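Local atomic coordinates of aspartate aminotransferase (Giardia lamblia, PDB entry 3MEB), a protein that probably catalyses the reversible, pyridoxal phosphate-dependent transfer of an amino group between L-aspartate and 2-oxoglutarate, giving oxaloacetate and L-glutamate, as a homodimer. Residues 59-62 against 63-67; 297-300 against 301-304; 186-189 against 190-193; 161-165 against 166-170. One frame throughout, in Å; residues are numbered along the deposited sequence.

Contact 1 of 4, residues 59-62 against 63-67; sequences YRDE and SGKPW
A type I beta turn from Asp61 to Gly64 reverses the chain in the loop between strand 52-54 and helix 70-81, and Gly64, at positive phi, continues it into the G1 bulge of a short hairpin-like loop. Two backbone bonds close it: Gly64 N donates to Asp61 O at 2.8 Å, and Asp61 N donates to Lys65 O almost straight, with an angle at the hydrogen of 168°. The carboxylate of Asp61 folds back over the turn. Its CG stands between the backbone N and the carbonyl carbon (chi1 79°), which brings OD1 within 2.9 Å of Ser63 N, an Asx turn, and also into a bond with Lys65 N. The two donors reach OD1 from opposite faces of the carboxylate plane, so one oxygen ties together both sides of the loop. OD2 instead receives a bond from a water that also donates to Pro66 O. Beyond the turn, Arg60 lays its guanidinium flat under Pro66, whose CG lies 4.0 Å above the centre of that plane. NH1 bonds back to Tyr59 O and makes a salt bridge to Glu89 of the second subunit, placing the loop at the dimer interface. On the inner side the Tyr59 and Trp67 rings meet obliquely, planes at 66°, with Tyr59 CE2 3.6 Å from Trp67 CE3.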
loop_
_atom_site.group_PDB
_atom_site.type_symbol
_atom_site.label_atom_id
_atom_site.label_comp_id
_atom_site.label_asym_id
_atom_site.label_seq_id
_atom_site.Cartn_x
_atom_site.Cartn_y
_atom_site.Cartn_z
ATOM N N TYR A 59 -1.271 0.559 21.260
ATOM C CA TYR A 59 -0.992 1.235 22.511
ATOM C C TYR A 59 -2.099 2.232 22.920
ATOM O O TYR A 59 -2.671 2.898 22.081
ATOM C CB TYR A 59 0.389 1.912 22.504
ATOM C CG TYR A 59 0.686 2.457 23.885
ATOM C CD1 TYR A 59 0.945 1.601 24.942
ATOM C CD2 TYR A 59 0.593 3.807 24.142
ATOM C CE1 TYR A 59 1.172 2.081 26.212
ATOM C CE2 TYR A 59 0.808 4.317 25.406
ATOM C CZ TYR A 59 1.102 3.444 26.442
ATOM O OH TYR A 59 1.301 3.956 27.681
ATOM N N ARG A 60 -2.416 2.284 24.220
ATOM C CA ARG A 60 -3.267 3.342 24.785
ATOM C C ARG A 60 -2.615 3.870 26.041
ATOM O O ARG A 60 -1.930 3.136 26.745
ATOM C CB ARG A 60 -4.719 2.846 25.084
ATOM C CG ARG A 60 -5.442 2.180 23.899
ATOM C CD ARG A 60 -6.117 3.227 23.056
ATOM N NE ARG A 60 -6.784 2.800 21.831
ATOM C CZ ARG A 60 -6.229 2.745 20.623
ATOM N NH1 ARG A 60 -4.926 2.956 20.453
ATOM N NH2 ARG A 60 -6.978 2.422 19.567
ATOM N N ASP A 61 -2.816 5.163 26.303
ATOM C CA ASP A 61 -2.293 5.815 27.477
ATOM C C ASP A 61 -3.089 5.522 28.758
ATOM O O ASP A 61 -4.014 4.706 28.762
ATOM C CB ASP A 61 -2.120 7.322 27.195
ATOM C CG ASP A 61 -3.399 8.118 27.269
ATOM O OD1 ASP A 61 -4.461 7.589 27.573
ATOM O OD2 ASP A 61 -3.318 9.338 27.028
ATOM N N GLU A 62 -2.684 6.193 29.840
ATOM C CA GLU A 62 -3.268 6.072 31.198
ATOM C C GLU A 62 -4.807 6.211 31.253
ATOM O O GLU A 62 -5.477 5.648 32.139
ATOM C CB GLU A 62 -2.659 7.185 32.081
ATOM C CG GLU A 62 -1.184 6.946 32.533
ATOM C CD GLU A 62 -0.130 7.088 31.418
ATOM O OE1 GLU A 62 -0.454 7.697 30.339
ATOM O OE2 GLU A 62 1.029 6.594 31.652
ATOM N N SER A 63 -5.348 6.986 30.318
ATOM C CA SER A 63 -6.799 7.245 30.219
ATOM C C SER A 63 -7.486 6.343 29.195
ATOM O O SER A 63 -8.677 6.500 28.913
ATOM C CB SER A 63 -7.027 8.710 29.839
ATOM O OG SER A 63 -6.428 9.545 30.829
ATOM N N GLY A 64 -6.735 5.396 28.650
ATOM C CA GLY A 64 -7.231 4.482 27.608
ATOM C C GLY A 64 -7.396 5.103 26.228
ATOM O O GLY A 64 -8.238 4.632 25.429
ATOM N N LYS A 65 -6.607 6.126 25.918
ATOM C CA LYS A 65 -6.790 6.879 24.649
ATOM C C LYS A 65 -5.616 6.664 23.715
ATOM O O LYS A 65 -4.508 6.435 24.177
ATOM C CB LYS A 65 -6.894 8.380 24.939
ATOM C CG LYS A 65 -8.195 8.808 25.577
ATOM C CD LYS A 65 -7.999 10.243 26.103
ATOM C CE LYS A 65 -9.314 10.988 26.307
ATOM N NZ LYS A 65 -8.992 12.372 26.799
ATOM N N PRO A 66 -5.827 6.800 22.401
ATOM C CA PRO A 66 -4.663 6.840 21.512
ATOM C C PRO A 66 -3.614 7.825 21.984
ATOM O O PRO A 66 -3.951 8.894 22.528
ATOM C CB PRO A 66 -5.255 7.279 20.194
ATOM C CG PRO A 66 -6.638 6.712 20.217
ATOM C CD PRO A 66 -7.091 6.861 21.648
ATOM N N TRP A 67 -2.349 7.447 21.808
ATOM C CA TRP A 67 -1.213 8.206 22.288
ATOM C C TRP A 67 -0.239 8.488 21.168
ATOM O O TRP A 67 0.427 7.560 20.678
ATOM C CB TRP A 67 -0.467 7.429 23.377
ATOM C CG TRP A 67 0.550 8.265 24.128
ATOM C CD1 TRP A 67 0.324 9.420 24.803
ATOM C CD2 TRP A 67 1.942 7.979 24.276
ATOM N NE1 TRP A 67 1.493 9.885 25.368
ATOM C CE2 TRP A 67 2.504 9.015 25.053
ATOM C CE3 TRP A 67 2.767 6.957 23.825
ATOM C CZ2 TRP A 67 3.846 9.033 25.402
ATOM C CZ3 TRP A 67 4.115 6.987 24.176
ATOM C CH2 TRP A 67 4.633 8.019 24.940
HETATM O O HOH W 1 -1.736 4.893 20.295
HETATM O O HOH W 2 -3.048 10.410 24.734
#

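Contact 2 of 4, residues 297-300 against 301-304; sequences EGSV and EKNK
Between Ser299 and Lys304 the backbone passes from an extended residue into the first turn of helix 300-319, whose opening bonds run from Asn303 N to Ser299 O at 3.0 Å and from Lys304 N to Val300 O at 2.9 Å. Ser299 is the N-cap. Its OG sits between the backbone N and the carbonyl carbon (chi1 73°) and from there turns back to accept from Lys302 N at 2.9 Å, with a nearly straight angle at the hydrogen of 163°. The same hydroxyl gives a weak bond, 3.4 Å, to Glu301 OE1, which the bend of the glutamate chain at chi2 swings back toward the cap. A second link reaches over the end of the helix: Glu297 N donates in the carbonyl plane to Asn303 OD1 at 3.0 Å. ND2 of that amide bonds to Glu117 O, so the buried amide of Asn303 holds the incoming loop through OD1 and the chain just after helix 113-116 through ND2. Aliphatic carbons fill in between: Glu297 CB rests 3.7 Å from Lys302 CB, while Val300 and Lys304 run side by side, CG1 against CE. Serine oxygen and asparagine oxygen thus each take a backbone N-H near the start of the helix, and the Glu301 carboxylate lying in this first turn would probably interact favourably with the helix dipole.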
loop_
_atom_site.group_PDB
_atom_site.type_symbol
_atom_site.label_atom_id
_atom_site.label_comp_id
_atom_site.label_asym_id
_atom_site.label_seq_id
_atom_site.Cartn_x
_atom_site.Cartn_y
_atom_site.Cartn_z
ATOM N N GLU A 297 29.809 -13.180 -2.366
ATOM C CA GLU A 297 29.847 -12.950 -3.830
ATOM C C GLU A 297 31.278 -12.697 -4.334
ATOM O O GLU A 297 31.513 -12.701 -5.546
ATOM C CB GLU A 297 28.900 -11.812 -4.246
ATOM C CG GLU A 297 27.393 -12.080 -3.923
ATOM C CD GLU A 297 26.948 -13.421 -4.454
ATOM O OE1 GLU A 297 26.858 -13.525 -5.679
ATOM O OE2 GLU A 297 26.721 -14.354 -3.662
ATOM N N GLY A 298 32.216 -12.462 -3.413
ATOM C CA GLY A 298 33.626 -12.359 -3.751
ATOM C C GLY A 298 34.288 -11.024 -3.473
ATOM O O GLY A 298 35.543 -10.922 -3.505
ATOM N N SER A 299 33.481 -10.018 -3.194
ATOM C CA SER A 299 33.963 -8.685 -2.843
ATOM C C SER A 299 32.843 -7.868 -2.237
ATOM O O SER A 299 31.680 -8.220 -2.395
ATOM C CB SER A 299 34.482 -7.943 -4.067
ATOM O OG SER A 299 33.406 -7.517 -4.911
ATOM N N VAL A 300 33.181 -6.756 -1.573
ATOM C CA VAL A 300 32.117 -5.891 -1.075
ATOM C C VAL A 300 31.247 -5.347 -2.250
ATOM O O VAL A 300 30.011 -5.252 -2.137
ATOM C CB VAL A 300 32.671 -4.723 -0.190
ATOM C CG1 VAL A 300 31.545 -3.822 0.246
ATOM C CG2 VAL A 300 33.401 -5.274 1.038
ATOM N N GLU A 301 31.888 -5.028 -3.379
ATOM C CA GLU A 301 31.162 -4.435 -4.507
ATOM C C GLU A 301 30.169 -5.432 -5.122
ATOM O O GLU A 301 29.046 -5.056 -5.494
ATOM C CB GLU A 301 32.136 -3.853 -5.556
ATOM C CG GLU A 301 33.046 -2.722 -4.991
ATOM C CD GLU A 301 34.325 -3.195 -4.291
ATOM O OE1 GLU A 301 34.568 -4.401 -4.047
ATOM O OE2 GLU A 301 35.118 -2.327 -3.965
ATOM N N LYS A 302 30.606 -6.695 -5.222
ATOM C CA LYS A 302 29.759 -7.751 -5.742
ATOM C C LYS A 302 28.623 -8.071 -4.779
ATOM O O LYS A 302 27.516 -8.352 -5.228
ATOM C CB LYS A 302 30.555 -9.001 -6.060
ATOM C CG LYS A 302 31.393 -8.846 -7.303
ATOM C CD LYS A 302 32.032 -10.140 -7.704
ATOM C CE LYS A 302 32.839 -9.969 -8.967
ATOM N NZ LYS A 302 31.972 -10.043 -10.216
ATOM N N ASN A 303 28.912 -8.011 -3.470
ATOM C CA ASN A 303 27.854 -8.154 -2.460
ATOM C C ASN A 303 26.797 -7.076 -2.642
ATOM O O ASN A 303 25.587 -7.372 -2.646
ATOM C CB ASN A 303 28.426 -8.131 -1.047
ATOM C CG ASN A 303 29.168 -9.403 -0.692
ATOM O OD1 ASN A 303 29.003 -10.447 -1.336
ATOM N ND2 ASN A 303 29.970 -9.336 0.364
ATOM N N LYS A 304 27.259 -5.835 -2.824
ATOM C CA LYS A 304 26.364 -4.684 -3.040
ATOM C C LYS A 304 25.587 -4.781 -4.360
ATOM O O LYS A 304 24.423 -4.425 -4.432
ATOM C CB LYS A 304 27.164 -3.374 -3.009
ATOM C CG LYS A 304 27.700 -2.971 -1.629
ATOM C CD LYS A 304 28.452 -1.633 -1.696
ATOM C CE LYS A 304 28.938 -1.177 -0.322
ATOM N NZ LYS A 304 29.787 0.071 -0.341
#

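Contact 3 of 4, residues 186-189 against 190-193; sequences EIDF and SNTK
The Phe189 ring carries Lys193 on one face: CG lies 3.8 Å above the ring plane, displaced toward the rim, in a CH-pi contact, and CD approaches the ring atom CE2 to 3.7 Å. The lysine chain crosses the phenylalanine side chain at about a right angle and bends at chi3, and its NZ finishes in a salt bridge with Glu226 of helix 221-234. Thr192 comes obliquely to the same ring, its CB 4.0 Å from Phe189 CD1. Phe189 holds its CG anti to the backbone N (chi1 -168°), which turns the ring outward from the first helical turn and onto Gln223, Glu226 and Leu227 of that neighbouring helix. The carboxylate of Asp188 stands over the start of the helix, where OD2 is 3.6 Å from Asn191 CB and OD1 takes a weak bond from a water that itself accepts from Ser190 N. Ile187 CG2 lies 3.5 Å from Thr192 OG1, whose hydroxyl is bonded to Thr177 O. Behind these side chains, Thr192 N donates to Asp188 O at 3.0 Å and Lys193 N to Phe189 O. An inverse gamma turn centred on Asp188, itself the N-cap residue, leads from the loop after strand 174-176 into the N-terminal start of helix 189-198, which Phe189 packs against helix 221-234.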
loop_
_atom_site.group_PDB
_atom_site.type_symbol
_atom_site.label_atom_id
_atom_site.label_comp_id
_atom_site.label_asym_id
_atom_site.label_seq_id
_atom_site.Cartn_x
_atom_site.Cartn_y
_atom_site.Cartn_z
ATOM N N GLU A 186 4.306 -22.999 27.096
ATOM C CA GLU A 186 5.739 -23.250 27.048
ATOM C C GLU A 186 6.034 -23.824 25.665
ATOM O O GLU A 186 5.233 -24.589 25.141
ATOM C CB GLU A 186 6.135 -24.232 28.152
ATOM C CG GLU A 186 7.607 -24.653 28.071
ATOM C CD GLU A 186 7.990 -25.765 29.029
ATOM O OE1 GLU A 186 7.108 -26.543 29.450
ATOM O OE2 GLU A 186 9.195 -25.860 29.356
ATOM N N ILE A 187 7.142 -23.411 25.070
ATOM C CA ILE A 187 7.580 -23.935 23.793
ATOM C C ILE A 187 8.162 -25.354 23.969
ATOM O O ILE A 187 9.046 -25.591 24.804
ATOM C CB ILE A 187 8.613 -23.002 23.108
ATOM C CG1 ILE A 187 7.975 -21.656 22.804
ATOM C CG2 ILE A 187 9.191 -23.673 21.788
ATOM C CD1 ILE A 187 8.930 -20.473 22.689
ATOM N N ASP A 188 7.670 -26.281 23.159
ATOM C CA ASP A 188 8.132 -27.669 23.176
ATOM C C ASP A 188 9.411 -27.714 22.363
ATOM O O ASP A 188 9.453 -28.273 21.256
ATOM C CB ASP A 188 7.042 -28.561 22.600
ATOM C CG ASP A 188 7.415 -30.020 22.566
ATOM O OD1 ASP A 188 8.462 -30.421 23.157
ATOM O OD2 ASP A 188 6.645 -30.779 21.938
ATOM N N PHE A 189 10.465 -27.145 22.946
ATOM C CA PHE A 189 11.674 -26.791 22.224
ATOM C C PHE A 189 12.434 -27.974 21.640
ATOM O O PHE A 189 13.053 -27.874 20.573
ATOM C CB PHE A 189 12.590 -25.905 23.071
ATOM C CG PHE A 189 13.695 -25.294 22.281
ATOM C CD1 PHE A 189 13.421 -24.402 21.251
ATOM C CD2 PHE A 189 15.006 -25.663 22.505
ATOM C CE1 PHE A 189 14.448 -23.869 20.491
ATOM C CE2 PHE A 189 16.041 -25.136 21.748
ATOM C CZ PHE A 189 15.767 -24.239 20.750
ATOM N N SER A 190 12.353 -29.106 22.326
ATOM C CA SER A 190 12.890 -30.366 21.825
ATOM C C SER A 190 12.305 -30.677 20.440
ATOM O O SER A 190 13.042 -30.961 19.471
ATOM C CB SER A 190 12.579 -31.474 22.851
ATOM O OG SER A 190 13.320 -32.649 22.600
ATOM N N ASN A 191 10.984 -30.637 20.329
ATOM C CA ASN A 191 10.343 -30.839 19.014
ATOM C C ASN A 191 10.560 -29.713 18.002
ATOM O O ASN A 191 10.630 -29.959 16.788
ATOM C CB ASN A 191 8.856 -31.203 19.182
ATOM C CG ASN A 191 8.687 -32.653 19.682
ATOM O OD1 ASN A 191 7.936 -32.930 20.612
ATOM N ND2 ASN A 191 9.469 -33.554 19.116
ATOM N N THR A 192 10.666 -28.472 18.476
ATOM C CA THR A 192 11.031 -27.379 17.606
ATOM C C THR A 192 12.310 -27.725 16.816
ATOM O O THR A 192 12.348 -27.621 15.589
ATOM C CB THR A 192 11.231 -26.053 18.407
ATOM O OG1 THR A 192 10.036 -25.727 19.145
ATOM C CG2 THR A 192 11.582 -24.947 17.452
ATOM N N LYS A 193 13.354 -28.142 17.520
ATOM C CA LYS A 193 14.601 -28.488 16.891
ATOM C C LYS A 193 14.488 -29.679 15.936
ATOM O O LYS A 193 15.059 -29.642 14.846
ATOM C CB LYS A 193 15.633 -28.816 17.947
ATOM C CG LYS A 193 16.069 -27.598 18.710
ATOM C CD LYS A 193 17.191 -27.966 19.719
ATOM C CE LYS A 193 16.680 -28.824 20.903
ATOM N NZ LYS A 193 17.781 -29.181 21.870
HETATM O O HOH W 3 11.053 -29.579 25.064
#

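Contact 4 of 4, residues 161-165 against 166-170; sequences IYDKV and FNKLK
Tyr162 and Phe166, one helical turn apart, form an offset stack with centroids 4.0 Å apart and planes within 3° of parallel. Tyr162 CE2 and Phe166 CD2 make the closest approach, at 3.3 Å, each over the other ring's face toward its rim, and Phe166 CB adds a CH-pi contact to the tyrosine ring. The rings are brought together by different first torsions, Tyr162 CG lying anti to its backbone N and Phe166 CG beside its own. In the backbone, Phe166 N donates to Tyr162 O at 2.9 Å, nearly along the C=O axis. One residue on, Asn167 N bonds to Asp163 O, and there the chain leaves the helix at positive phi. Asp163 OD1 accepts from Lys168 N at 2.8 Å through its anti lone pair. Asn167 OD1 then takes both Leu169 N and Lys170 N, the first as an Asx turn. Farther out, Tyr162 OH bonds to Val171 O, and Lys164 NZ bonds to Thr321 and makes a salt bridge to Glu137, both of the second subunit. The C-terminal end of helix 157-166 thus lies against helix 127-142 through Val165 and Phe166, while the Tyr162 ring meets Phe148 of strand 148-151.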
loop_
_atom_site.group_PDB
_atom_site.type_symbol
_atom_site.label_atom_id
_atom_site.label_comp_id
_atom_site.label_asym_id
_atom_site.label_seq_id
_atom_site.Cartn_x
_atom_site.Cartn_y
_atom_site.Cartn_z
ATOM N N ILE A 161 -1.952 -13.912 4.120
ATOM C CA ILE A 161 -0.874 -13.325 3.356
ATOM C C ILE A 161 -0.262 -14.452 2.556
ATOM O O ILE A 161 -0.053 -14.329 1.345
ATOM C CB ILE A 161 0.179 -12.667 4.251
ATOM C CG1 ILE A 161 -0.443 -11.505 5.043
ATOM C CG2 ILE A 161 1.346 -12.166 3.385
ATOM C CD1 ILE A 161 0.275 -11.128 6.327
ATOM N N TYR A 162 -0.008 -15.569 3.241
ATOM C CA TYR A 162 0.508 -16.761 2.579
ATOM C C TYR A 162 -0.425 -17.260 1.476
ATOM O O TYR A 162 0.036 -17.572 0.364
ATOM C CB TYR A 162 0.790 -17.877 3.593
ATOM C CG TYR A 162 1.431 -19.074 2.965
ATOM C CD1 TYR A 162 0.651 -20.036 2.345
ATOM C CD2 TYR A 162 2.824 -19.255 2.976
ATOM C CE1 TYR A 162 1.220 -21.152 1.732
ATOM C CE2 TYR A 162 3.398 -20.381 2.376
ATOM C CZ TYR A 162 2.584 -21.322 1.751
ATOM O OH TYR A 162 3.076 -22.473 1.141
ATOM N N ASP A 163 -1.730 -17.343 1.759
ATOM C CA ASP A 163 -2.629 -17.900 0.762
ATOM C C ASP A 163 -2.636 -17.073 -0.511
ATOM O O ASP A 163 -2.650 -17.605 -1.621
ATOM C CB ASP A 163 -4.041 -17.994 1.287
ATOM C CG ASP A 163 -4.988 -18.597 0.283
ATOM O OD1 ASP A 163 -4.674 -19.659 -0.319
ATOM O OD2 ASP A 163 -6.073 -18.015 0.123
ATOM N N LYS A 164 -2.623 -15.754 -0.386
ATOM C CA LYS A 164 -2.701 -14.967 -1.617
ATOM C C LYS A 164 -1.430 -15.139 -2.491
ATOM O O LYS A 164 -1.551 -15.085 -3.729
ATOM C CB LYS A 164 -2.992 -13.482 -1.301
ATOM C CG LYS A 164 -2.812 -12.530 -2.519
ATOM C CD LYS A 164 -3.405 -11.132 -2.280
ATOM C CE LYS A 164 -3.051 -10.186 -3.442
ATOM N NZ LYS A 164 -3.784 -8.892 -3.392
ATOM N N VAL A 165 -0.242 -15.356 -1.882
ATOM C CA VAL A 165 1.000 -15.510 -2.663
ATOM C C VAL A 165 1.169 -16.954 -3.184
ATOM O O VAL A 165 1.484 -17.165 -4.345
ATOM C CB VAL A 165 2.254 -15.045 -1.887
ATOM C CG1 VAL A 165 3.588 -15.364 -2.649
ATOM C CG2 VAL A 165 2.153 -13.505 -1.589
ATOM N N PHE A 166 0.938 -17.935 -2.327
ATOM C CA PHE A 166 1.377 -19.311 -2.618
ATOM C C PHE A 166 0.214 -20.157 -3.088
ATOM O O PHE A 166 0.427 -21.103 -3.828
ATOM C CB PHE A 166 1.947 -19.979 -1.381
ATOM C CG PHE A 166 3.312 -19.492 -0.965
ATOM C CD1 PHE A 166 4.453 -20.205 -1.309
ATOM C CD2 PHE A 166 3.447 -18.346 -0.213
ATOM C CE1 PHE A 166 5.713 -19.776 -0.920
ATOM C CE2 PHE A 166 4.687 -17.908 0.200
ATOM C CZ PHE A 166 5.834 -18.615 -0.154
ATOM N N ASN A 167 -1.005 -19.783 -2.681
ATOM C CA ASN A 167 -2.214 -20.622 -2.823
ATOM C C ASN A 167 -2.113 -21.821 -1.878
ATOM O O ASN A 167 -1.478 -22.832 -2.209
ATOM C CB ASN A 167 -2.468 -21.048 -4.285
ATOM C CG ASN A 167 -3.794 -21.832 -4.484
ATOM O OD1 ASN A 167 -4.170 -22.690 -3.678
ATOM N ND2 ASN A 167 -4.468 -21.571 -5.608
ATOM N N LYS A 168 -2.733 -21.670 -0.699
ATOM C CA LYS A 168 -2.844 -22.717 0.320
ATOM C C LYS A 168 -3.148 -24.091 -0.209
ATOM O O LYS A 168 -2.671 -25.065 0.357
ATOM C CB LYS A 168 -3.977 -22.422 1.318
ATOM C CG LYS A 168 -3.591 -21.533 2.458
ATOM C CD LYS A 168 -4.286 -21.951 3.774
ATOM C CE LYS A 168 -5.772 -21.662 3.809
ATOM N NZ LYS A 168 -6.120 -21.251 5.192
ATOM N N LEU A 169 -3.994 -24.185 -1.223
ATOM C CA LEU A 169 -4.484 -25.498 -1.660
ATOM C C LEU A 169 -3.539 -26.189 -2.639
ATOM O O LEU A 169 -3.456 -27.430 -2.630
ATOM C CB LEU A 169 -5.886 -25.387 -2.274
ATOM C CG LEU A 169 -7.073 -25.308 -1.301
ATOM C CD1 LEU A 169 -6.877 -24.225 -0.241
ATOM C CD2 LEU A 169 -8.349 -25.059 -2.095
ATOM N N LYS A 170 -2.873 -25.407 -3.496
ATOM C CA LYS A 170 -1.853 -25.923 -4.409
ATOM C C LYS A 170 -0.508 -26.158 -3.697
ATOM O O LYS A 170 0.148 -27.161 -3.938
ATOM C CB LYS A 170 -1.624 -24.959 -5.597
ATOM C CG LYS A 170 -2.775 -24.845 -6.632
ATOM C CD LYS A 170 -2.471 -23.758 -7.737
ATOM C CE LYS A 170 -3.748 -23.237 -8.479
ATOM N NZ LYS A 170 -3.599 -21.924 -9.266
#

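All four contacts are local, within one continuous stretch each, and set well apart: the closest pair, contacts 3 and 4, has nearest atoms about 18 Å apart. Contact 4 ends helix 157-166, and contact 3 begins helix 189-198, with strand 174-176 between them in the chain; contact 2 begins helix 300-319. Contact 1 is on the opposite side of the chain's centre from the other three. Contacts 1 and 4 are nearest the cofactor, the Tyr59 and Tyr162 side chains lying about 12 and 13 Å from bound pyridoxal phosphate, and both touch the second subunit. Tyr59 is also about 7 Å from Lys277, a cofactor-binding residue. Contacts 2 and 3 lie away from the cofactor site.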